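Side-chain contacts in MsStt7d protein (Micromonas, PDB 4IX3), which probably acts as an ATP-dependent protein kinase, this chain being the catalytic domain of an algal homolog of the state transition kinase Stt7: residues R11-P14 / G15-P18; I88-G91 / A92-G96; T140-G143 / V144-A148; K147-R150 / E151-S155; A321-D324 / A325-S328. All coordinates share one frame; numbering follows the deposited sequence.

The five contacts come in order along a bilobal kinase fold, 3 and 4 overlapping. Contacts 1 and 2 belong to the N-terminal lobe, with centres 12 Å apart: the segment 11-18, ahead of strand 21-23, lies against strand 84-90, and salt bridge R11–E89 and V16 and P18 packed on I88 join the two. Contacts 3 and 4 share K147 and A148 and make successive turns of helix 141-161, centres 10 Å apart, in the C-terminal lobe. Contact 5, in the same lobe between helices 302-318 and 329-332, comes within about 6 Å of contact 4 at the nearest atoms, without touching it. The centres of contacts 1 and 5 lie 43 Å apart, so the set samples both lobes.

Contact 1: R11-P14 / G15-P18; sequences RRTP and GVEP
R12 reaches across to P18. From CB, CG stands beside the backbone N and the chain bends at chi2 (-67°); then CB to NE is extended about CG-CD, carrying the guanidinium to the CG-CD side of P18. NE donates to E89 O of strand 84-90, which helps set the rotation of the group. CZ then lies 3.7 Å from CG of P18, and NH1 comes within 3.5 Å of CD of P18. NH2 is 3.8 Å from CG of P18 and also has a long, weak ion pair with D94. The ring carbon CG of P18 therefore sits over one face of the guanidinium, displaced toward its rim, while the two side chains cross at about a right angle. Between these residues the chain reverses in a type II beta turn from T13 to V16. Its evidence is the bond from V16 N to T13 O, 3.0 Å long with an N-H...O angle of 150°, together with the positive phi of G15 (91°), a position often filled by glycine in this turn type. A water bridges the two arms of the reversal, accepting from T13 N at 2.8 Å and donating to V16 O at 2.8 Å. T13 and V16 send their side chains the same way, side by side, and CG2 of T13 meets CG2 of V16 at 3.9 Å. The hydroxyl OG1 of T13 bonds to C87 N, and V16 packs on I88 and M110, which ties the turn to strands 84-90 and 106-112.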
# COMPACT_ATOMS: atom_id res chain seq x y z
N ARG B 11 1.37 6.12 -24.06
CA ARG B 11 0.04 5.53 -24.28
C ARG B 11 -1.04 6.59 -24.06
O ARG B 11 -0.99 7.40 -23.13
CB ARG B 11 -0.10 4.34 -23.30
CG ARG B 11 0.76 3.14 -23.68
CD ARG B 11 0.90 2.15 -22.54
NE ARG B 11 1.74 2.67 -21.47
CZ ARG B 11 2.13 1.95 -20.42
NH1 ARG B 11 1.69 0.69 -20.31
NH2 ARG B 11 2.98 2.48 -19.53
N ARG B 12 -2.05 6.58 -24.93
CA ARG B 12 -3.13 7.56 -24.88
C ARG B 12 -4.45 6.89 -25.26
O ARG B 12 -4.46 5.86 -25.91
CB ARG B 12 -2.84 8.74 -25.83
CG ARG B 12 -1.62 9.57 -25.42
CD ARG B 12 -1.88 10.31 -24.13
NE ARG B 12 -0.66 10.92 -23.58
CZ ARG B 12 -0.22 12.14 -23.88
NH1 ARG B 12 -0.84 12.88 -24.82
NH2 ARG B 12 0.87 12.59 -23.29
N THR B 13 -5.54 7.56 -24.91
CA THR B 13 -6.89 7.14 -25.32
C THR B 13 -7.38 8.26 -26.24
O THR B 13 -7.34 9.42 -25.86
CB THR B 13 -7.78 7.07 -24.07
OG1 THR B 13 -7.39 5.88 -23.37
CG2 THR B 13 -9.26 6.94 -24.49
N PRO B 14 -7.92 7.90 -27.42
CA PRO B 14 -8.46 8.91 -28.33
C PRO B 14 -9.53 9.77 -27.66
O PRO B 14 -10.41 9.24 -26.98
CB PRO B 14 -9.02 8.08 -29.48
CG PRO B 14 -8.15 6.88 -29.49
CD PRO B 14 -7.86 6.57 -28.05
N GLY B 15 -9.38 11.09 -27.76
CA GLY B 15 -10.36 11.98 -27.15
C GLY B 15 -10.04 12.38 -25.71
O GLY B 15 -10.77 13.20 -25.14
N VAL B 16 -8.93 11.86 -25.15
CA VAL B 16 -8.56 12.20 -23.78
C VAL B 16 -7.16 12.81 -23.85
O VAL B 16 -6.17 12.10 -24.02
CB VAL B 16 -8.60 10.97 -22.85
CG1 VAL B 16 -8.19 11.37 -21.43
CG2 VAL B 16 -10.00 10.40 -22.86
N GLU B 17 -7.06 14.12 -23.68
CA GLU B 17 -5.77 14.83 -23.70
C GLU B 17 -5.42 15.33 -22.30
O GLU B 17 -6.28 15.82 -21.58
CB GLU B 17 -5.83 16.00 -24.70
CG GLU B 17 -5.93 15.47 -26.14
CD GLU B 17 -6.35 16.52 -27.15
OE1 GLU B 17 -7.09 16.14 -28.09
OE2 GLU B 17 -5.93 17.69 -27.02
N PRO B 18 -4.13 15.23 -21.92
CA PRO B 18 -3.76 15.71 -20.59
C PRO B 18 -4.18 17.15 -20.28
O PRO B 18 -4.60 17.46 -19.14
CB PRO B 18 -2.23 15.51 -20.51
CG PRO B 18 -1.81 14.76 -21.73
CD PRO B 18 -3.01 14.61 -22.66
O HOH W 1 -4.96 9.72 -23.24

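Contact 2: I88-G91 / A92-G96; sequences IELG and AKDGG
G91 N donates to D94 OD2 over 2.8 Å, with an N-H...O angle of 155°; this is the shortest sound polar bond joining 88-91 to 92-96. The amide meets the oxygen from above the carboxylate plane, 40° out of it. To fold back on a residue three positions earlier, D94 places CG between its own backbone N and carbonyl carbon (chi1 49°), and the carboxylate then lies against the glycine backbone: OD1 is 3.3 Å from CA of G91. The loop concerned leaves strand 84-90, which pairs antiparallel with 106-112 in the sheet of the kinase N-terminal lobe, and the Asp-to-amide bond closes its first turn where the strand ends. Residues 92-94 have helical backbone angles without regular helical bonds. In their place, G95 N shares two weak bonds, one to G91 O at 2.9 Å and one to A92 O at 3.2 Å. L90 packs against the turn, its side chain crossing that of D94 at a slant. Its methyl CD2 comes close to D94 O, at 3.2 Å, and lies 4.0 Å from CA of G95, while CB stands 4.0 Å from OD2 of D94. The same leucine packs on P18 and L103, in the loops before strands 21-23 and 106-112.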
# COMPACT_ATOMS: atom_id res chain seq x y z
N ILE B 88 -4.03 7.78 -19.66
CA ILE B 88 -3.26 8.96 -20.12
C ILE B 88 -1.86 8.77 -19.62
O ILE B 88 -1.66 8.72 -18.40
CB ILE B 88 -3.83 10.31 -19.56
CG1 ILE B 88 -5.35 10.31 -19.53
CG2 ILE B 88 -3.23 11.47 -20.40
CD1 ILE B 88 -5.96 9.90 -18.19
N GLU B 89 -0.86 8.69 -20.48
CA GLU B 89 0.53 8.59 -20.05
C GLU B 89 1.27 9.88 -20.33
O GLU B 89 1.24 10.34 -21.42
CB GLU B 89 1.19 7.40 -20.71
CG GLU B 89 2.54 7.06 -20.09
CD GLU B 89 3.12 5.77 -20.62
OE1 GLU B 89 2.85 5.38 -21.76
OE2 GLU B 89 3.84 5.13 -19.87
N LEU B 90 1.90 10.46 -19.31
CA LEU B 90 2.60 11.73 -19.47
C LEU B 90 4.10 11.53 -19.34
O LEU B 90 4.56 10.80 -18.46
CB LEU B 90 2.11 12.75 -18.45
CG LEU B 90 0.91 13.61 -18.88
CD1 LEU B 90 -0.32 13.28 -18.05
CD2 LEU B 90 1.25 15.09 -18.76
N GLY B 91 4.87 12.19 -20.20
CA GLY B 91 6.33 12.06 -20.16
C GLY B 91 6.91 13.01 -19.13
O GLY B 91 6.22 13.62 -18.31
N ALA B 92 8.24 13.11 -19.17
CA ALA B 92 8.97 13.90 -18.16
C ALA B 92 8.78 15.42 -18.36
O ALA B 92 8.31 16.14 -17.46
CB ALA B 92 10.46 13.53 -18.17
N LYS B 93 9.08 15.94 -19.55
CA LYS B 93 9.02 17.41 -19.73
C LYS B 93 7.57 17.93 -19.75
O LYS B 93 7.30 19.05 -19.31
CB LYS B 93 9.76 17.86 -21.00
CG LYS B 93 11.27 17.78 -20.89
CD LYS B 93 12.02 18.54 -21.99
CE LYS B 93 11.82 20.03 -21.79
NZ LYS B 93 12.81 20.55 -20.80
N ASP B 94 6.65 17.09 -20.22
CA ASP B 94 5.23 17.42 -20.27
C ASP B 94 4.49 17.07 -18.96
O ASP B 94 3.36 17.52 -18.75
CB ASP B 94 4.56 16.73 -21.47
CG ASP B 94 4.89 15.24 -21.57
OD1 ASP B 94 6.11 14.94 -21.68
OD2 ASP B 94 3.95 14.37 -21.64
N GLY B 95 5.14 16.28 -18.09
CA GLY B 95 4.57 15.96 -16.78
C GLY B 95 4.53 17.17 -15.87
O GLY B 95 5.38 18.07 -15.92
N GLY B 96 3.49 17.23 -15.07
CA GLY B 96 3.17 18.38 -14.26
C GLY B 96 3.36 18.09 -12.79
O GLY B 96 4.30 17.36 -12.40

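Contact 3: T140-G143 / V144-A148; sequences TELG and VTKKA
V144 N and T140 O are joined by the first main-chain bond of this contact, 2.9 Å, at the start of helix 141-161, the long helix that precedes the catalytic loop in the kinase C-terminal lobe. T140 is its N-cap: with chi1 at 61°, OG1 turns toward the helix and accepts from G143 N at 3.1 Å, while the same hydroxyl also bonds to D138 OD1. One turn on, T145 holds OG1 beside its backbone N (chi1 -55°), which aims the hydroxyl back along the helix at E141 O, 2.7 Å away. It donates from above the carbonyl plane, whereas T145 N reaches the same oxygen at 2.9 Å from the opposite face, so two donors of one residue grip a single carbonyl. V144 has a branch in the crowded position between its N and carbonyl carbon; this methyl, CG2, lies 3.4 Å from E141 O, and the side chain packs on L130 and A131 of helix 127-133. L142 and K146 pair one turn apart. L142 runs CG anti to its backbone N (chi1 180°), while K146 keeps CG beside its backbone N and bends at chi3 and chi4, leading the ammonium off. Their aliphatic parts meet at a slant, beside F337, which both touch. CD1 of L142 lies 4.0 Å from both CG and CD of K146.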
# COMPACT_ATOMS: atom_id res chain seq x y z
N THR B 140 -35.37 -0.19 5.11
CA THR B 140 -35.11 -1.04 6.28
C THR B 140 -33.85 -1.86 6.00
O THR B 140 -33.41 -1.95 4.85
CB THR B 140 -36.27 -2.01 6.60
OG1 THR B 140 -36.48 -2.91 5.49
CG2 THR B 140 -37.56 -1.27 6.88
N GLU B 141 -33.28 -2.48 7.03
CA GLU B 141 -32.11 -3.32 6.78
C GLU B 141 -32.48 -4.39 5.74
O GLU B 141 -31.71 -4.63 4.79
CB GLU B 141 -31.56 -3.97 8.03
CG GLU B 141 -30.75 -3.02 8.90
CD GLU B 141 -31.59 -2.02 9.68
OE1 GLU B 141 -32.55 -2.42 10.37
OE2 GLU B 141 -31.35 -0.81 9.53
N LEU B 142 -33.65 -5.02 5.88
CA LEU B 142 -34.03 -6.05 4.92
C LEU B 142 -34.14 -5.48 3.51
O LEU B 142 -33.65 -6.08 2.55
CB LEU B 142 -35.36 -6.69 5.33
CG LEU B 142 -35.91 -7.80 4.42
CD1 LEU B 142 -34.90 -8.92 4.23
CD2 LEU B 142 -37.17 -8.40 5.06
N GLY B 143 -34.80 -4.34 3.38
CA GLY B 143 -35.01 -3.71 2.09
C GLY B 143 -33.70 -3.36 1.38
O GLY B 143 -33.52 -3.71 0.21
N VAL B 144 -32.77 -2.73 2.11
CA VAL B 144 -31.50 -2.33 1.50
C VAL B 144 -30.67 -3.58 1.20
O VAL B 144 -29.98 -3.63 0.18
CB VAL B 144 -30.70 -1.28 2.29
CG1 VAL B 144 -31.49 0.01 2.39
CG2 VAL B 144 -30.16 -1.79 3.61
N THR B 145 -30.72 -4.61 2.06
CA THR B 145 -29.98 -5.83 1.79
C THR B 145 -30.47 -6.52 0.52
O THR B 145 -29.70 -6.99 -0.30
CB THR B 145 -29.97 -6.79 3.01
OG1 THR B 145 -29.47 -6.03 4.14
CG2 THR B 145 -29.10 -8.02 2.76
N LYS B 146 -31.79 -6.64 0.39
CA LYS B 146 -32.34 -7.28 -0.80
C LYS B 146 -31.93 -6.56 -2.09
O LYS B 146 -31.46 -7.19 -3.05
CB LYS B 146 -33.86 -7.29 -0.65
CG LYS B 146 -34.37 -8.33 0.32
CD LYS B 146 -35.89 -8.40 0.38
CE LYS B 146 -36.42 -8.30 -1.04
NZ LYS B 146 -37.53 -9.20 -1.51
N LYS B 147 -32.08 -5.24 -2.08
CA LYS B 147 -31.78 -4.50 -3.29
C LYS B 147 -30.28 -4.53 -3.61
O LYS B 147 -29.86 -4.77 -4.75
CB LYS B 147 -32.30 -3.07 -3.20
CG LYS B 147 -32.11 -2.27 -4.49
CD LYS B 147 -32.67 -0.84 -4.35
CE LYS B 147 -32.89 -0.09 -5.66
NZ LYS B 147 -31.58 0.19 -6.32
N ALA B 148 -29.45 -4.25 -2.60
CA ALA B 148 -28.00 -4.19 -2.80
C ALA B 148 -27.47 -5.55 -3.20
O ALA B 148 -26.60 -5.65 -4.07
CB ALA B 148 -27.30 -3.73 -1.54

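Contact 4: K147-R150 / E151-S155; sequences KAMR and ELLGS
E151, L152, L153 and G154 donate their backbone N-H to the carbonyls of K147, A148, M149 and R150, four regular i to i+4 bonds in the middle of helix 141-161. On one side of this turn K147 runs extended to CD and CE, then bends at chi4 (-67°), bringing NZ round to OE1 of E151, on the side of its other oxygen. The salt bridge is short, NZ of K147 to OE1 of E151 at 2.7 Å, on the syn lone pair of the oxygen. A water closes a ring, accepting from K147 NZ at 2.9 Å and donating to E151 OE2 at 2.7 Å. On another side M149 curls at chi2 and chi3. Its SD lies 4.1 Å from CD2 of L152, the two chains side by side, while CE crosses L153 obliquely, 4.0 Å from its CG. These three join the helix to helix 246-261 through M257, V256 and A253. K147 NZ also donates to M134 O, and E151 OE2 accepts from L184 N of strand 183-186. The lysine thus has three partners and the carboxylate is gripped at both oxygens, which should favour the charged forms of both groups.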
# COMPACT_ATOMS: atom_id res chain seq x y z
N LYS B 147 -32.08 -5.24 -2.08
CA LYS B 147 -31.78 -4.50 -3.29
C LYS B 147 -30.28 -4.53 -3.61
O LYS B 147 -29.86 -4.77 -4.75
CB LYS B 147 -32.30 -3.07 -3.20
CG LYS B 147 -32.11 -2.27 -4.49
CD LYS B 147 -32.67 -0.84 -4.35
CE LYS B 147 -32.89 -0.09 -5.66
NZ LYS B 147 -31.58 0.19 -6.32
N ALA B 148 -29.45 -4.25 -2.60
CA ALA B 148 -28.00 -4.19 -2.80
C ALA B 148 -27.47 -5.55 -3.20
O ALA B 148 -26.60 -5.65 -4.07
CB ALA B 148 -27.30 -3.73 -1.54
N MET B 149 -27.90 -6.62 -2.51
CA MET B 149 -27.37 -7.93 -2.80
C MET B 149 -27.80 -8.41 -4.19
O MET B 149 -27.02 -9.10 -4.86
CB MET B 149 -27.68 -8.95 -1.70
CG MET B 149 -26.96 -8.71 -0.38
SD MET B 149 -25.15 -8.65 -0.50
CE MET B 149 -24.86 -10.34 -1.05
N ARG B 150 -29.01 -8.08 -4.61
CA ARG B 150 -29.42 -8.51 -5.94
C ARG B 150 -28.50 -7.83 -6.96
O ARG B 150 -28.06 -8.50 -7.92
CB ARG B 150 -30.89 -8.11 -6.18
CG ARG B 150 -31.46 -8.62 -7.49
CD ARG B 150 -32.89 -8.14 -7.73
NE ARG B 150 -33.84 -8.72 -6.79
CZ ARG B 150 -34.43 -8.07 -5.79
NH1 ARG B 150 -34.14 -6.78 -5.60
NH2 ARG B 150 -35.35 -8.69 -5.04
N GLU B 151 -28.22 -6.54 -6.75
CA GLU B 151 -27.34 -5.82 -7.70
C GLU B 151 -25.90 -6.33 -7.65
O GLU B 151 -25.26 -6.58 -8.68
CB GLU B 151 -27.42 -4.33 -7.40
CG GLU B 151 -28.80 -3.79 -7.74
CD GLU B 151 -29.08 -2.41 -7.19
OE1 GLU B 151 -30.23 -1.93 -7.40
OE2 GLU B 151 -28.21 -1.78 -6.51
N LEU B 152 -25.37 -6.51 -6.45
CA LEU B 152 -24.00 -6.99 -6.29
C LEU B 152 -23.81 -8.41 -6.84
O LEU B 152 -22.86 -8.68 -7.60
CB LEU B 152 -23.64 -7.01 -4.80
CG LEU B 152 -22.24 -7.61 -4.49
CD1 LEU B 152 -21.12 -6.85 -5.22
CD2 LEU B 152 -22.04 -7.54 -2.97
N LEU B 153 -24.71 -9.35 -6.48
CA LEU B 153 -24.57 -10.70 -6.93
C LEU B 153 -24.76 -10.74 -8.47
O LEU B 153 -24.07 -11.52 -9.14
CB LEU B 153 -25.53 -11.65 -6.24
CG LEU B 153 -25.26 -11.82 -4.75
CD1 LEU B 153 -26.47 -12.55 -4.14
CD2 LEU B 153 -24.00 -12.61 -4.52
N GLY B 154 -25.69 -9.93 -9.03
CA GLY B 154 -25.86 -9.96 -10.50
C GLY B 154 -24.59 -9.46 -11.19
O GLY B 154 -24.17 -10.02 -12.18
N SER B 155 -23.97 -8.41 -10.65
CA SER B 155 -22.73 -7.89 -11.24
C SER B 155 -21.57 -8.87 -11.11
O SER B 155 -20.81 -9.09 -12.06
CB SER B 155 -22.37 -6.56 -10.64
OG SER B 155 -23.27 -5.57 -11.07
O HOH W 2 -28.97 0.38 -5.02

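Contact 5: A321-D324 / A325-S328; sequences AERD and ARAS
R323 and R326 are brought together by contrasting torsions: R323 stays extended from CG to NE (chi3 -176°), while R326 leaves anti to its backbone N and then bends at chi3 (-56°), folding its guanidinium across the stem of R323. They sit in two overlapping turns between helices 302-318 and 329-332, marked by the bonds A325 N to E322 O, 3.0 Å, and R326 N to R323 O, 3.1 Å. In both, the donor stands well above the carbonyl plane. R326, just ahead of helix 329-332, which S328 caps, is probably the equivalent of the arginine that protein kinases keep in this loop. R323 lays CG over one face of the R326 guanidinium, 3.8 Å from NH1 of R326. The two guanidinium planes are 82° apart, and NE of R323 approaches NH1 of R326 no nearer than 4.1 Å. One water lies in the plane of both groups, at their edges, accepting from R323 NH2 at 3.0 Å and from R326 NH1 at 3.0 Å. Further acceptors share the positive charge: R323 donates to the carbonyls of Y222, L223 and H243, and R326 NE to that of E320. E220 forms a salt bridge with R326 NH2 and a long, weak ion pair with R323 NE. At the edge of its guanidinium, near the plane, R326 NH2 makes a weak bond to A321 O, 3.2 Å.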
# COMPACT_ATOMS: atom_id res chain seq x y z
N ALA B 321 -17.81 -23.12 4.52
CA ALA B 321 -16.39 -23.25 4.78
C ALA B 321 -15.64 -23.78 3.56
O ALA B 321 -14.55 -23.31 3.22
CB ALA B 321 -16.18 -24.15 5.98
N GLU B 322 -16.24 -24.75 2.87
CA GLU B 322 -15.65 -25.40 1.71
C GLU B 322 -16.10 -24.74 0.42
O GLU B 322 -17.30 -24.60 0.21
CB GLU B 322 -16.02 -26.89 1.69
CG GLU B 322 -15.48 -27.65 2.87
CD GLU B 322 -13.97 -27.76 2.83
OE1 GLU B 322 -13.43 -27.77 1.70
OE2 GLU B 322 -13.36 -27.89 3.92
N ARG B 323 -15.16 -24.38 -0.45
CA ARG B 323 -15.51 -23.84 -1.76
C ARG B 323 -16.45 -24.74 -2.56
O ARG B 323 -17.33 -24.28 -3.27
CB ARG B 323 -14.26 -23.50 -2.57
CG ARG B 323 -13.69 -22.17 -2.16
CD ARG B 323 -12.60 -21.77 -3.14
NE ARG B 323 -12.03 -20.54 -2.64
CZ ARG B 323 -10.99 -19.95 -3.21
NH1 ARG B 323 -10.51 -20.48 -4.33
NH2 ARG B 323 -10.48 -18.87 -2.65
N ASP B 324 -16.28 -26.04 -2.36
CA ASP B 324 -17.08 -27.00 -3.11
C ASP B 324 -18.55 -27.01 -2.70
O ASP B 324 -19.36 -27.55 -3.43
CB ASP B 324 -16.54 -28.42 -2.97
CG ASP B 324 -15.33 -28.65 -3.85
OD1 ASP B 324 -15.00 -27.74 -4.65
OD2 ASP B 324 -14.69 -29.70 -3.76
N ALA B 325 -18.83 -26.43 -1.54
CA ALA B 325 -20.19 -26.35 -1.01
C ALA B 325 -20.70 -24.92 -1.16
O ALA B 325 -21.89 -24.68 -0.98
CB ALA B 325 -20.17 -26.77 0.47
N ARG B 326 -19.84 -23.94 -1.45
CA ARG B 326 -20.23 -22.53 -1.38
C ARG B 326 -20.92 -22.11 -2.68
O ARG B 326 -20.44 -22.44 -3.78
CB ARG B 326 -18.96 -21.69 -1.16
CG ARG B 326 -19.23 -20.24 -0.78
CD ARG B 326 -17.92 -19.47 -0.57
NE ARG B 326 -17.06 -20.12 0.43
CZ ARG B 326 -15.73 -20.02 0.48
NH1 ARG B 326 -15.12 -19.20 -0.34
NH2 ARG B 326 -15.04 -20.70 1.38
N ALA B 327 -21.99 -21.33 -2.56
CA ALA B 327 -22.76 -20.92 -3.77
C ALA B 327 -21.93 -20.06 -4.71
O ALA B 327 -21.16 -19.21 -4.24
CB ALA B 327 -23.97 -20.10 -3.38
N SER B 328 -22.13 -20.22 -6.02
CA SER B 328 -21.70 -19.20 -6.97
C SER B 328 -22.56 -17.98 -6.81
O SER B 328 -23.69 -18.05 -6.29
CB SER B 328 -21.83 -19.74 -8.40
OG SER B 328 -23.21 -19.92 -8.73
O HOH W 3 -12.31 -18.21 -0.33
O HOH W 4 -19.60 -24.88 -4.87